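Local coordinates for alpha-L-rhamnosidase (Klebsiella oxytoca, PDB 4XHC), which probably hydrolyses terminal alpha-L-rhamnosyl residues from rhamnosides, as a two-domain glycoside hydrolase of family 78, at residues G100-G105 with A501-E506; F128-S133 with I523-H528; V135-S140 with G519-N524; W150-D155 with G238-R243. All coordinates share one frame; numbering follows the deposited sequence.

Interaction 1: residues G100-G105 with A501-E506; sequences GSHYVG and ADTFWE. With RAM (alpha-L-rhamnopyranose), chain C.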
# COMPACT_ATOMS: atom_id res chain seq x y z
N GLY A 100 15.37 -5.22 -18.43
CA GLY A 100 16.04 -5.39 -19.73
C GLY A 100 15.37 -4.71 -20.91
O GLY A 100 16.04 -4.33 -21.86
N SER A 101 14.05 -4.58 -20.87
CA SER A 101 13.30 -3.81 -21.86
C SER A 101 12.18 -3.03 -21.16
O SER A 101 12.12 -2.97 -19.92
CB SER A 101 12.73 -4.74 -22.95
OG SER A 101 12.36 -4.01 -24.11
N HIS A 102 11.30 -2.42 -21.94
CA HIS A 102 10.19 -1.64 -21.42
C HIS A 102 8.94 -2.52 -21.41
O HIS A 102 8.54 -3.03 -22.45
CB HIS A 102 9.97 -0.44 -22.33
CG HIS A 102 8.93 0.51 -21.84
ND1 HIS A 102 9.24 1.61 -21.07
CD2 HIS A 102 7.59 0.55 -22.03
CE1 HIS A 102 8.13 2.27 -20.79
NE2 HIS A 102 7.11 1.64 -21.36
N TYR A 103 8.33 -2.69 -20.24
CA TYR A 103 7.17 -3.57 -20.11
C TYR A 103 5.95 -2.85 -19.52
O TYR A 103 6.08 -1.90 -18.74
CB TYR A 103 7.51 -4.79 -19.26
CG TYR A 103 8.54 -5.71 -19.88
CD1 TYR A 103 8.19 -6.64 -20.84
CD2 TYR A 103 9.87 -5.66 -19.47
CE1 TYR A 103 9.14 -7.49 -21.40
CE2 TYR A 103 10.83 -6.50 -20.02
CZ TYR A 103 10.46 -7.42 -20.98
OH TYR A 103 11.42 -8.25 -21.51
N VAL A 104 4.78 -3.32 -19.91
CA VAL A 104 3.52 -2.86 -19.36
C VAL A 104 2.83 -4.09 -18.82
O VAL A 104 2.56 -5.01 -19.59
CB VAL A 104 2.62 -2.28 -20.45
CG1 VAL A 104 1.32 -1.77 -19.84
CG2 VAL A 104 3.35 -1.19 -21.20
N GLY A 105 2.52 -4.12 -17.53
CA GLY A 105 1.89 -5.31 -17.00
C GLY A 105 1.85 -5.44 -15.49
O GLY A 105 1.92 -4.46 -14.76
N ALA A 501 17.23 4.62 -25.38
CA ALA A 501 15.78 4.47 -25.25
C ALA A 501 15.31 3.13 -25.78
O ALA A 501 15.73 2.70 -26.85
CB ALA A 501 15.07 5.59 -25.98
N ASP A 502 14.43 2.46 -25.03
CA ASP A 502 13.77 1.24 -25.49
C ASP A 502 12.50 1.58 -26.27
O ASP A 502 12.08 0.82 -27.16
CB ASP A 502 13.38 0.36 -24.31
CG ASP A 502 14.58 -0.13 -23.52
OD1 ASP A 502 15.38 -0.91 -24.09
OD2 ASP A 502 14.70 0.23 -22.33
N THR A 503 11.90 2.71 -25.90
CA THR A 503 10.69 3.24 -26.52
C THR A 503 10.83 4.75 -26.68
O THR A 503 11.56 5.38 -25.92
CB THR A 503 9.46 2.95 -25.66
OG1 THR A 503 9.68 3.42 -24.34
CG2 THR A 503 9.20 1.47 -25.61
N PHE A 504 10.13 5.34 -27.65
CA PHE A 504 10.25 6.77 -27.88
C PHE A 504 9.43 7.61 -26.90
O PHE A 504 8.37 7.20 -26.42
CB PHE A 504 9.95 7.13 -29.34
CG PHE A 504 11.01 6.68 -30.30
CD1 PHE A 504 12.34 6.98 -30.07
CD2 PHE A 504 10.68 5.93 -31.41
CE1 PHE A 504 13.33 6.55 -30.93
CE2 PHE A 504 11.67 5.50 -32.28
CZ PHE A 504 13.00 5.81 -32.04
N TRP A 505 9.93 8.82 -26.64
CA TRP A 505 9.47 9.63 -25.51
C TRP A 505 8.35 10.58 -25.90
O TRP A 505 8.27 11.02 -27.04
CB TRP A 505 10.64 10.44 -24.94
CG TRP A 505 11.86 9.61 -24.59
CD1 TRP A 505 11.92 8.26 -24.37
CD2 TRP A 505 13.20 10.10 -24.41
NE1 TRP A 505 13.21 7.88 -24.07
CE2 TRP A 505 14.01 8.99 -24.10
CE3 TRP A 505 13.78 11.36 -24.50
CZ2 TRP A 505 15.38 9.11 -23.87
CZ3 TRP A 505 15.14 11.48 -24.27
CH2 TRP A 505 15.92 10.36 -23.96
N GLU A 506 7.50 10.91 -24.93
CA GLU A 506 6.48 11.93 -25.10
C GLU A 506 7.09 13.31 -25.43
O GLU A 506 6.64 13.99 -26.36
CB GLU A 506 5.66 12.03 -23.83
CG GLU A 506 4.52 13.05 -23.87
CD GLU A 506 3.93 13.32 -22.50
OE1 GLU A 506 4.62 13.03 -21.50
OE2 GLU A 506 2.77 13.80 -22.40
C1 RAM C . -0.97 15.50 -22.84
C2 RAM C . -0.39 14.26 -23.49
C3 RAM C . -1.24 13.81 -24.66
C4 RAM C . -1.67 15.03 -25.46
C5 RAM C . -2.62 15.86 -24.61
C6 RAM C . -2.53 17.34 -24.89
O1 RAM C . -0.87 15.36 -21.48
O2 RAM C . 0.90 14.62 -23.97
O3 RAM C . -0.52 12.91 -25.50
O4 RAM C . -2.34 14.64 -26.64
O5 RAM C . -2.33 15.67 -23.20
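Asp502 and Thr503 meet His102 at the joint between the N-terminal beta domain and the (alpha/alpha)6 barrel of the GH78 fold. His102 stands on the short strand 102-104. Residues 501-506 belong to an irregular loop after helix 482-498. No hydrogen bond joins the two segments, so they meet by van der Waals contact. Asp502 comes first. Its CB lies 4.0 Å from His102 CB. Its CG is anti to the carbonyl carbon (chi1 -63°), and OD2 of the carboxylate forms a salt bridge with Arg174. Thr503 follows and crosses the His102 side chain at about a right angle. Thr503 OG1 sits over one ring face, toward the rim, 3.8 Å from His102 ND1. Thr503 CG2 packs beside it, 3.9 Å from His102 CB. The hydroxyl OG1 is hydrogen-bonded to Tyr526 O. Glu506 ends the segment in the sugar pocket, with an extended chain whose CG is anti to the backbone N (chi1 -179°). Its OE1 is gripped by the salt bridge from Arg241 and by Ser525 N. Its OE2 is hydrogen-bonded to Tyr518 OH and accepts from rhamnose O2, with Glu506 OE2 to RAM O2 at 2.6 Å.

Interaction 2: residues F128-S133 with I523-H528; sequences FGETLS and INSYCH. With RAM (alpha-L-rhamnopyranose), chain C.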
# COMPACT_ATOMS: atom_id res chain seq x y z
N PHE A 128 8.75 1.88 -9.26
CA PHE A 128 8.83 1.47 -10.66
C PHE A 128 9.23 2.64 -11.53
O PHE A 128 8.68 3.74 -11.38
CB PHE A 128 7.46 1.01 -11.13
CG PHE A 128 6.91 -0.15 -10.36
CD1 PHE A 128 6.22 0.05 -9.17
CD2 PHE A 128 7.01 -1.45 -10.85
CE1 PHE A 128 5.67 -1.02 -8.47
CE2 PHE A 128 6.48 -2.52 -10.16
CZ PHE A 128 5.81 -2.30 -8.97
N GLY A 129 10.12 2.41 -12.48
CA GLY A 129 10.55 3.48 -13.39
C GLY A 129 10.74 3.05 -14.83
O GLY A 129 11.23 1.96 -15.09
N GLU A 130 10.36 3.92 -15.75
CA GLU A 130 10.67 3.71 -17.16
C GLU A 130 12.14 4.02 -17.43
O GLU A 130 12.76 3.39 -18.28
CB GLU A 130 9.78 4.58 -18.05
CG GLU A 130 8.28 4.33 -17.95
CD GLU A 130 7.49 5.28 -18.84
OE1 GLU A 130 7.50 6.50 -18.57
OE2 GLU A 130 6.85 4.82 -19.82
N THR A 131 12.68 5.02 -16.72
CA THR A 131 14.12 5.30 -16.75
C THR A 131 14.76 4.99 -15.40
O THR A 131 14.07 4.86 -14.39
CB THR A 131 14.42 6.78 -17.07
OG1 THR A 131 13.85 7.63 -16.06
CG2 THR A 131 13.85 7.14 -18.41
N LEU A 132 16.08 4.87 -15.38
CA LEU A 132 16.78 4.64 -14.13
C LEU A 132 16.56 5.79 -13.16
O LEU A 132 16.40 5.57 -11.97
CB LEU A 132 18.27 4.44 -14.38
CG LEU A 132 19.12 4.07 -13.15
CD1 LEU A 132 18.61 2.80 -12.49
CD2 LEU A 132 20.59 3.92 -13.56
N SER A 133 16.51 7.02 -13.67
CA SER A 133 16.36 8.18 -12.81
C SER A 133 15.08 8.12 -11.94
O SER A 133 15.06 8.67 -10.84
CB SER A 133 16.43 9.50 -13.61
OG SER A 133 15.33 9.68 -14.50
N ILE A 523 7.63 12.73 -14.40
CA ILE A 523 6.24 12.49 -14.74
C ILE A 523 5.99 12.59 -16.24
O ILE A 523 4.88 12.37 -16.70
CB ILE A 523 5.31 13.42 -13.93
CG1 ILE A 523 3.97 12.74 -13.70
CG2 ILE A 523 5.13 14.77 -14.60
CD1 ILE A 523 3.22 13.30 -12.51
N ASN A 524 7.02 12.88 -17.03
CA ASN A 524 6.92 12.71 -18.47
C ASN A 524 6.75 11.22 -18.76
O ASN A 524 7.15 10.37 -17.97
CB ASN A 524 8.17 13.22 -19.21
CG ASN A 524 8.34 14.73 -19.13
OD1 ASN A 524 7.45 15.46 -18.66
ND2 ASN A 524 9.49 15.22 -19.59
N SER A 525 6.15 10.92 -19.91
CA SER A 525 6.03 9.55 -20.39
C SER A 525 7.21 9.21 -21.29
O SER A 525 7.63 10.03 -22.10
CB SER A 525 4.71 9.37 -21.14
OG SER A 525 4.71 8.17 -21.88
N TYR A 526 7.76 8.01 -21.13
CA TYR A 526 8.93 7.56 -21.91
C TYR A 526 8.57 6.45 -22.89
O TYR A 526 9.44 5.81 -23.48
CB TYR A 526 10.08 7.17 -20.98
CG TYR A 526 10.60 8.38 -20.27
CD1 TYR A 526 11.54 9.20 -20.87
CD2 TYR A 526 10.08 8.76 -19.04
CE1 TYR A 526 11.98 10.35 -20.24
CE2 TYR A 526 10.53 9.90 -18.40
CZ TYR A 526 11.47 10.69 -19.00
OH TYR A 526 11.90 11.82 -18.36
N CYS A 527 7.27 6.25 -23.08
CA CYS A 527 6.75 5.38 -24.12
C CYS A 527 5.47 6.02 -24.59
O CYS A 527 4.42 5.81 -23.99
CB CYS A 527 6.49 3.98 -23.57
SG CYS A 527 5.73 2.85 -24.75
N HIS A 528 5.56 6.84 -25.63
CA HIS A 528 4.42 7.62 -26.11
C HIS A 528 4.30 7.40 -27.59
O HIS A 528 5.21 7.74 -28.34
CB HIS A 528 4.61 9.11 -25.80
CG HIS A 528 3.42 9.76 -25.17
ND1 HIS A 528 3.02 9.49 -23.89
CD2 HIS A 528 2.55 10.68 -25.65
CE1 HIS A 528 1.95 10.20 -23.60
NE2 HIS A 528 1.65 10.94 -24.65
C1 RAM C . -0.97 15.50 -22.84
C2 RAM C . -0.39 14.26 -23.49
C3 RAM C . -1.24 13.81 -24.66
C4 RAM C . -1.67 15.03 -25.46
C5 RAM C . -2.62 15.86 -24.61
C6 RAM C . -2.53 17.34 -24.89
O1 RAM C . -0.87 15.36 -21.48
O2 RAM C . 0.90 14.62 -23.97
O3 RAM C . -0.52 12.91 -25.50
O4 RAM C . -2.34 14.64 -26.64
O5 RAM C . -2.33 15.67 -23.20
O HOH W 1 4.28 5.81 -20.53
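Glu130 and Thr131 approach the Tyr526 ring from different sides, one at its edge and one over its face. The contact joins the end of strand 122-129, in the N-terminal beta domain, to a pocket loop of the (alpha/alpha)6 barrel. The carboxylate of Glu130 stands 75° from the ring plane. Its OE1 reaches the ring edge, 3.5 Å from Tyr526 CD2. The same OE1 accepts a hydrogen bond from Tyr526 N at 3.0 Å, and the donor lies above the carboxylate plane. A salt bridge from Lys240 also reaches OE1, so this buried oxygen has two polar partners. Thr131 supplies a CH-pi contact. Its CG2 lies over the ring centre, 3.9 Å from the Tyr526 centroid. Thr131 OG1 sits between the backbone N and the carbonyl carbon (chi1 61°), where it is hydrogen-bonded to Ser133 OG, and this sets CG2 over the ring. Tyr526 OH is held by Lys521 O. A water links Glu130 OE2 to Ser525 OG, and Ser525 OG is hydrogen-bonded to His528 ND1 at 2.9 Å. Glu130 is thus tied through water and serine to the histidine that holds the sugar. His528 NE2 donates in its ring plane to rhamnose O3, at 3.1 Å.

Interaction 3: residues V135-S140 with G519-N524; sequences VCEPFS and GSKLIN
A type I beta turn from Ser520 to Ile523 presents Lys521 and Leu522 to the loop 135-140, which holds Glu137 and Phe139. The loop connects strands 122-129 and 153-158 of the beta domain along the chain. The turn belongs to a long loop of the barrel domain, beyond helix 482-498. Two bonds set its shape. Ile523 N donates to Ser520 O at 3.2 Å, and Leu522 N donates to Ser520 OG at the same length. The second bond, from Leu522 N to the Ser520 hydroxyl oxygen, makes an ST turn. Leu522 points at the other segment and gives the largest share of the contact. With its CG anti to the carbonyl carbon (chi1 -64°), Leu522 extends to the other loop, and its two methyls touch different residues. Leu522 CD1 lies 4.2 Å from Phe139 CD1, where the side chains cross at a slant. Leu522 CD2 lies 4.2 Å from Glu137 CB. The leucine is buried, while Glu137 and Lys521 stay partly exposed. Their chains, both bent at chi2, cross at about a right angle. Lys521 NZ meets Glu137 OE2 at 3.4 Å, a salt bridge whose hydrogen bond is weak. Glu137 OE2 also has a weak hydrogen bond from Trp73 NE1. The apolar part of the contact therefore lies inward, around one leucine. The charged pair is long and close to the surface, so solvent would probably screen it. The salt bridge probably adds only modestly to the leucine contact between the two domains.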
# COMPACT_ATOMS: atom_id res chain seq x y z
N VAL A 135 13.82 5.65 -10.28
CA VAL A 135 14.01 4.89 -9.05
C VAL A 135 15.19 5.40 -8.20
O VAL A 135 15.55 4.78 -7.20
CB VAL A 135 14.13 3.37 -9.34
CG1 VAL A 135 12.88 2.87 -10.07
CG2 VAL A 135 15.39 3.03 -10.14
N CYS A 136 15.79 6.52 -8.61
CA CYS A 136 16.90 7.14 -7.87
C CYS A 136 16.57 8.52 -7.31
O CYS A 136 17.09 8.89 -6.28
CB CYS A 136 18.11 7.28 -8.77
SG CYS A 136 18.59 5.71 -9.48
N GLU A 137 15.72 9.27 -8.00
CA GLU A 137 15.28 10.57 -7.50
C GLU A 137 14.03 10.35 -6.64
O GLU A 137 13.15 9.58 -7.02
CB GLU A 137 14.96 11.53 -8.65
CG GLU A 137 15.98 11.56 -9.79
CD GLU A 137 17.02 12.64 -9.67
OE1 GLU A 137 17.33 13.08 -8.54
OE2 GLU A 137 17.55 13.05 -10.73
N PRO A 138 13.97 11.01 -5.47
CA PRO A 138 12.82 10.78 -4.60
C PRO A 138 11.55 11.45 -5.13
O PRO A 138 11.59 12.61 -5.57
CB PRO A 138 13.27 11.40 -3.27
CG PRO A 138 14.21 12.50 -3.68
CD PRO A 138 14.89 12.03 -4.93
N PHE A 139 10.44 10.72 -5.09
CA PHE A 139 9.13 11.24 -5.53
C PHE A 139 8.64 12.40 -4.67
O PHE A 139 7.91 13.25 -5.14
CB PHE A 139 8.07 10.14 -5.53
CG PHE A 139 8.26 9.07 -6.59
CD1 PHE A 139 9.16 9.22 -7.63
CD2 PHE A 139 7.50 7.91 -6.54
CE1 PHE A 139 9.32 8.22 -8.59
CE2 PHE A 139 7.65 6.92 -7.50
CZ PHE A 139 8.57 7.07 -8.53
N SER A 140 9.07 12.45 -3.41
CA SER A 140 8.70 13.55 -2.53
C SER A 140 9.17 14.93 -3.02
O SER A 140 8.70 15.95 -2.51
CB SER A 140 9.23 13.29 -1.11
OG SER A 140 10.65 13.26 -1.09
N GLY A 519 6.62 20.06 -15.24
CA GLY A 519 7.44 20.54 -14.12
C GLY A 519 8.30 19.48 -13.44
O GLY A 519 8.86 19.75 -12.39
N SER A 520 8.41 18.29 -14.04
CA SER A 520 9.39 17.29 -13.62
C SER A 520 9.53 16.22 -14.67
O SER A 520 8.55 15.72 -15.18
CB SER A 520 8.94 16.63 -12.33
OG SER A 520 9.81 15.58 -11.95
N LYS A 521 10.76 15.87 -15.00
CA LYS A 521 11.01 14.87 -16.04
C LYS A 521 10.56 13.49 -15.55
O LYS A 521 10.39 12.59 -16.36
CB LYS A 521 12.49 14.88 -16.45
CG LYS A 521 13.38 14.04 -15.55
CD LYS A 521 14.79 14.56 -15.33
CE LYS A 521 15.32 13.94 -14.04
NZ LYS A 521 16.75 14.22 -13.77
N LEU A 522 10.35 13.34 -14.23
CA LEU A 522 9.84 12.10 -13.64
C LEU A 522 8.45 11.74 -14.10
O LEU A 522 8.10 10.57 -14.15
CB LEU A 522 9.75 12.21 -12.12
CG LEU A 522 11.01 12.40 -11.29
CD1 LEU A 522 10.62 12.46 -9.81
CD2 LEU A 522 12.01 11.30 -11.57
N ILE A 523 7.63 12.73 -14.40
CA ILE A 523 6.24 12.49 -14.74
C ILE A 523 5.99 12.59 -16.24
O ILE A 523 4.88 12.37 -16.70
CB ILE A 523 5.31 13.42 -13.93
CG1 ILE A 523 3.97 12.74 -13.70
CG2 ILE A 523 5.13 14.77 -14.60
CD1 ILE A 523 3.22 13.30 -12.51
N ASN A 524 7.02 12.88 -17.03
CA ASN A 524 6.92 12.71 -18.47
C ASN A 524 6.75 11.22 -18.76
O ASN A 524 7.15 10.37 -17.97
CB ASN A 524 8.17 13.22 -19.21
CG ASN A 524 8.34 14.73 -19.13
OD1 ASN A 524 7.45 15.46 -18.66
ND2 ASN A 524 9.49 15.22 -19.59

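Interaction 4: residues W150-D155 with G238-R243; sequences WLQQQD and GPKRDR. With RAM (alpha-L-rhamnopyranose), chain C.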
# COMPACT_ATOMS: atom_id res chain seq x y z
N TRP A 150 0.28 9.72 -10.34
CA TRP A 150 0.78 8.96 -11.49
C TRP A 150 2.13 8.26 -11.23
O TRP A 150 2.47 7.30 -11.93
CB TRP A 150 0.94 9.88 -12.71
CG TRP A 150 -0.34 10.23 -13.40
CD1 TRP A 150 -0.83 11.49 -13.61
CD2 TRP A 150 -1.28 9.32 -13.97
NE1 TRP A 150 -2.03 11.41 -14.28
CE2 TRP A 150 -2.33 10.09 -14.51
CE3 TRP A 150 -1.35 7.92 -14.07
CZ2 TRP A 150 -3.43 9.52 -15.15
CZ3 TRP A 150 -2.45 7.35 -14.71
CH2 TRP A 150 -3.48 8.15 -15.24
N LEU A 151 2.89 8.76 -10.26
CA LEU A 151 4.19 8.19 -9.93
C LEU A 151 4.01 6.82 -9.27
O LEU A 151 3.26 6.69 -8.30
CB LEU A 151 4.96 9.15 -9.03
CG LEU A 151 5.26 10.52 -9.64
CD1 LEU A 151 5.86 11.47 -8.63
CD2 LEU A 151 6.19 10.39 -10.83
N GLN A 152 4.71 5.82 -9.82
CA GLN A 152 4.42 4.40 -9.54
C GLN A 152 5.21 3.82 -8.37
O GLN A 152 6.44 3.79 -8.36
CB GLN A 152 4.69 3.58 -10.81
CG GLN A 152 3.92 4.07 -12.03
CD GLN A 152 4.21 3.23 -13.25
OE1 GLN A 152 3.35 2.49 -13.73
NE2 GLN A 152 5.43 3.33 -13.76
N GLN A 153 4.47 3.30 -7.40
CA GLN A 153 4.97 3.12 -6.05
C GLN A 153 3.97 2.28 -5.27
O GLN A 153 2.77 2.42 -5.47
CB GLN A 153 5.07 4.50 -5.44
CG GLN A 153 5.79 4.58 -4.13
CD GLN A 153 5.83 6.00 -3.60
OE1 GLN A 153 4.87 6.76 -3.78
NE2 GLN A 153 6.93 6.36 -2.98
N GLN A 154 4.44 1.41 -4.37
CA GLN A 154 3.53 0.56 -3.61
C GLN A 154 4.18 0.02 -2.35
O GLN A 154 5.24 -0.59 -2.43
CB GLN A 154 3.07 -0.62 -4.48
CG GLN A 154 2.03 -1.55 -3.84
CD GLN A 154 0.71 -0.85 -3.54
OE1 GLN A 154 -0.10 -0.62 -4.43
NE2 GLN A 154 0.51 -0.52 -2.27
N ASP A 155 3.53 0.23 -1.21
CA ASP A 155 3.97 -0.38 0.05
C ASP A 155 3.19 -1.66 0.32
O ASP A 155 2.02 -1.75 -0.01
CB ASP A 155 3.88 0.59 1.26
CG ASP A 155 4.95 1.70 1.20
OD1 ASP A 155 5.01 2.37 0.14
OD2 ASP A 155 5.72 1.89 2.19
N GLY A 238 0.08 7.03 -23.45
CA GLY A 238 1.25 6.51 -22.73
C GLY A 238 0.83 5.51 -21.65
O GLY A 238 -0.09 5.78 -20.89
N PRO A 239 1.49 4.33 -21.58
CA PRO A 239 1.02 3.31 -20.65
C PRO A 239 1.26 3.61 -19.17
O PRO A 239 0.55 3.06 -18.33
CB PRO A 239 1.80 2.06 -21.07
CG PRO A 239 2.31 2.34 -22.44
CD PRO A 239 2.55 3.81 -22.46
N LYS A 240 2.25 4.44 -18.85
CA LYS A 240 2.43 4.90 -17.47
C LYS A 240 1.41 5.98 -17.17
O LYS A 240 0.71 5.96 -16.16
CB LYS A 240 3.83 5.48 -17.26
CG LYS A 240 3.99 6.11 -15.87
CD LYS A 240 5.43 6.49 -15.57
CE LYS A 240 5.72 7.92 -15.98
NZ LYS A 240 7.18 8.13 -16.11
N ARG A 241 1.36 6.94 -18.08
CA ARG A 241 0.51 8.10 -17.97
C ARG A 241 0.29 8.62 -19.40
O ARG A 241 1.27 8.74 -20.13
CB ARG A 241 1.26 9.13 -17.12
CG ARG A 241 0.49 10.41 -16.93
CD ARG A 241 1.39 11.60 -16.68
NE ARG A 241 2.27 11.90 -17.79
CZ ARG A 241 1.88 12.38 -18.96
NH1 ARG A 241 0.61 12.59 -19.24
NH2 ARG A 241 2.79 12.62 -19.87
N ASP A 242 -0.93 8.95 -19.85
CA ASP A 242 -2.17 9.03 -19.06
C ASP A 242 -3.03 7.78 -19.16
O ASP A 242 -4.15 7.77 -18.64
CB ASP A 242 -3.08 10.15 -19.60
CG ASP A 242 -2.40 11.49 -19.71
OD1 ASP A 242 -2.10 12.09 -18.65
OD2 ASP A 242 -2.19 11.96 -20.85
N ARG A 243 -2.55 6.75 -19.85
CA ARG A 243 -3.32 5.50 -20.06
C ARG A 243 -4.68 5.74 -20.71
O ARG A 243 -5.66 5.09 -20.36
CB ARG A 243 -3.55 4.76 -18.74
CG ARG A 243 -2.33 4.73 -17.85
CD ARG A 243 -2.59 3.92 -16.60
NE ARG A 243 -1.39 3.84 -15.78
CZ ARG A 243 -1.17 2.91 -14.86
NH1 ARG A 243 -2.07 1.98 -14.63
NH2 ARG A 243 -0.02 2.91 -14.19
C1 RAM C . -0.97 15.50 -22.84
C2 RAM C . -0.39 14.26 -23.49
C3 RAM C . -1.24 13.81 -24.66
C4 RAM C . -1.67 15.03 -25.46
C5 RAM C . -2.62 15.86 -24.61
C6 RAM C . -2.53 17.34 -24.89
O1 RAM C . -0.87 15.36 -21.48
O2 RAM C . 0.90 14.62 -23.97
O3 RAM C . -0.52 12.91 -25.50
O4 RAM C . -2.34 14.64 -26.64
O5 RAM C . -2.33 15.67 -23.20
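Trp150 and Arg241 bring the backbones closest, with their CA atoms 6.5 Å apart, and a cis peptide precedes Asp242 in the irregular loop 238-243. The Trp150 side chain sets out toward that loop, and the indole crosses the Arg241 side chain at about a right angle. Arg241 CG sits over the five-membered ring, 3.5 Å from its centroid, as a CH-pi contact. Asp242 CA covers the same face nearer the six-membered ring. Arg241 CG and CD touch the ring. The chain then bends at chi3 (63°), and the guanidinium ends 77° from the indole plane. Arg243 runs past the indole in the opposite direction, and its NE comes to the ring edge, 3.8 Å from Trp150 CZ3. Arg243 NE also donates to Lys240 O at 3.0 Å. The bond is straight at the hydrogen (179°) and in the guanidinium plane, but it meets the oxygen from above the carbonyl plane. It helps to fix the guanidinium beside the indole. Gln152 packs on the Lys240 chain, with NE2 3.6 Å from Lys240 CD and hydrogen-bonded to Cys172 O. Lys240 NZ goes on to Asn524 O and to a salt bridge with Glu134. Arg241 NH1 forms a salt bridge with Asp242 OD1 at 2.8 Å. The tryptophan flanks the Arg241 chain, while acids and the carbonyl of Ile523 hold its end. Trp150 also packs on Asp119 of the second subunit. Asp242 OD2 lies 3.7 Å from rhamnose O1. Arg241 and Asp242 belong to the rhamnose pocket of this GH78 barrel, backed here by the beta domain.

How the interactions relate
All four contacts join the beta domain to the barrel domain. Interactions 1, 2 and 4 supply Glu506, His528, Arg241 and Asp242 to one rhamnose pocket. Interaction 3 is farther out: the Lys521 side chain is about 14 Å from the sugar. Interactions 1 and 2 have centres 8 Å apart and meet through the backbone, Phe504 O to His528 N at 2.9 Å. Interactions 2 and 3 share Ile523 and Asn524. Interaction 4 is tied to that shared loop by Arg241 NE to Ile523 O and by Lys240 NZ to Asn524 O, each 2.9 Å. Strands 122-129 and 153-158, which lead to interactions 2 and 4, are neighbours in one sheet.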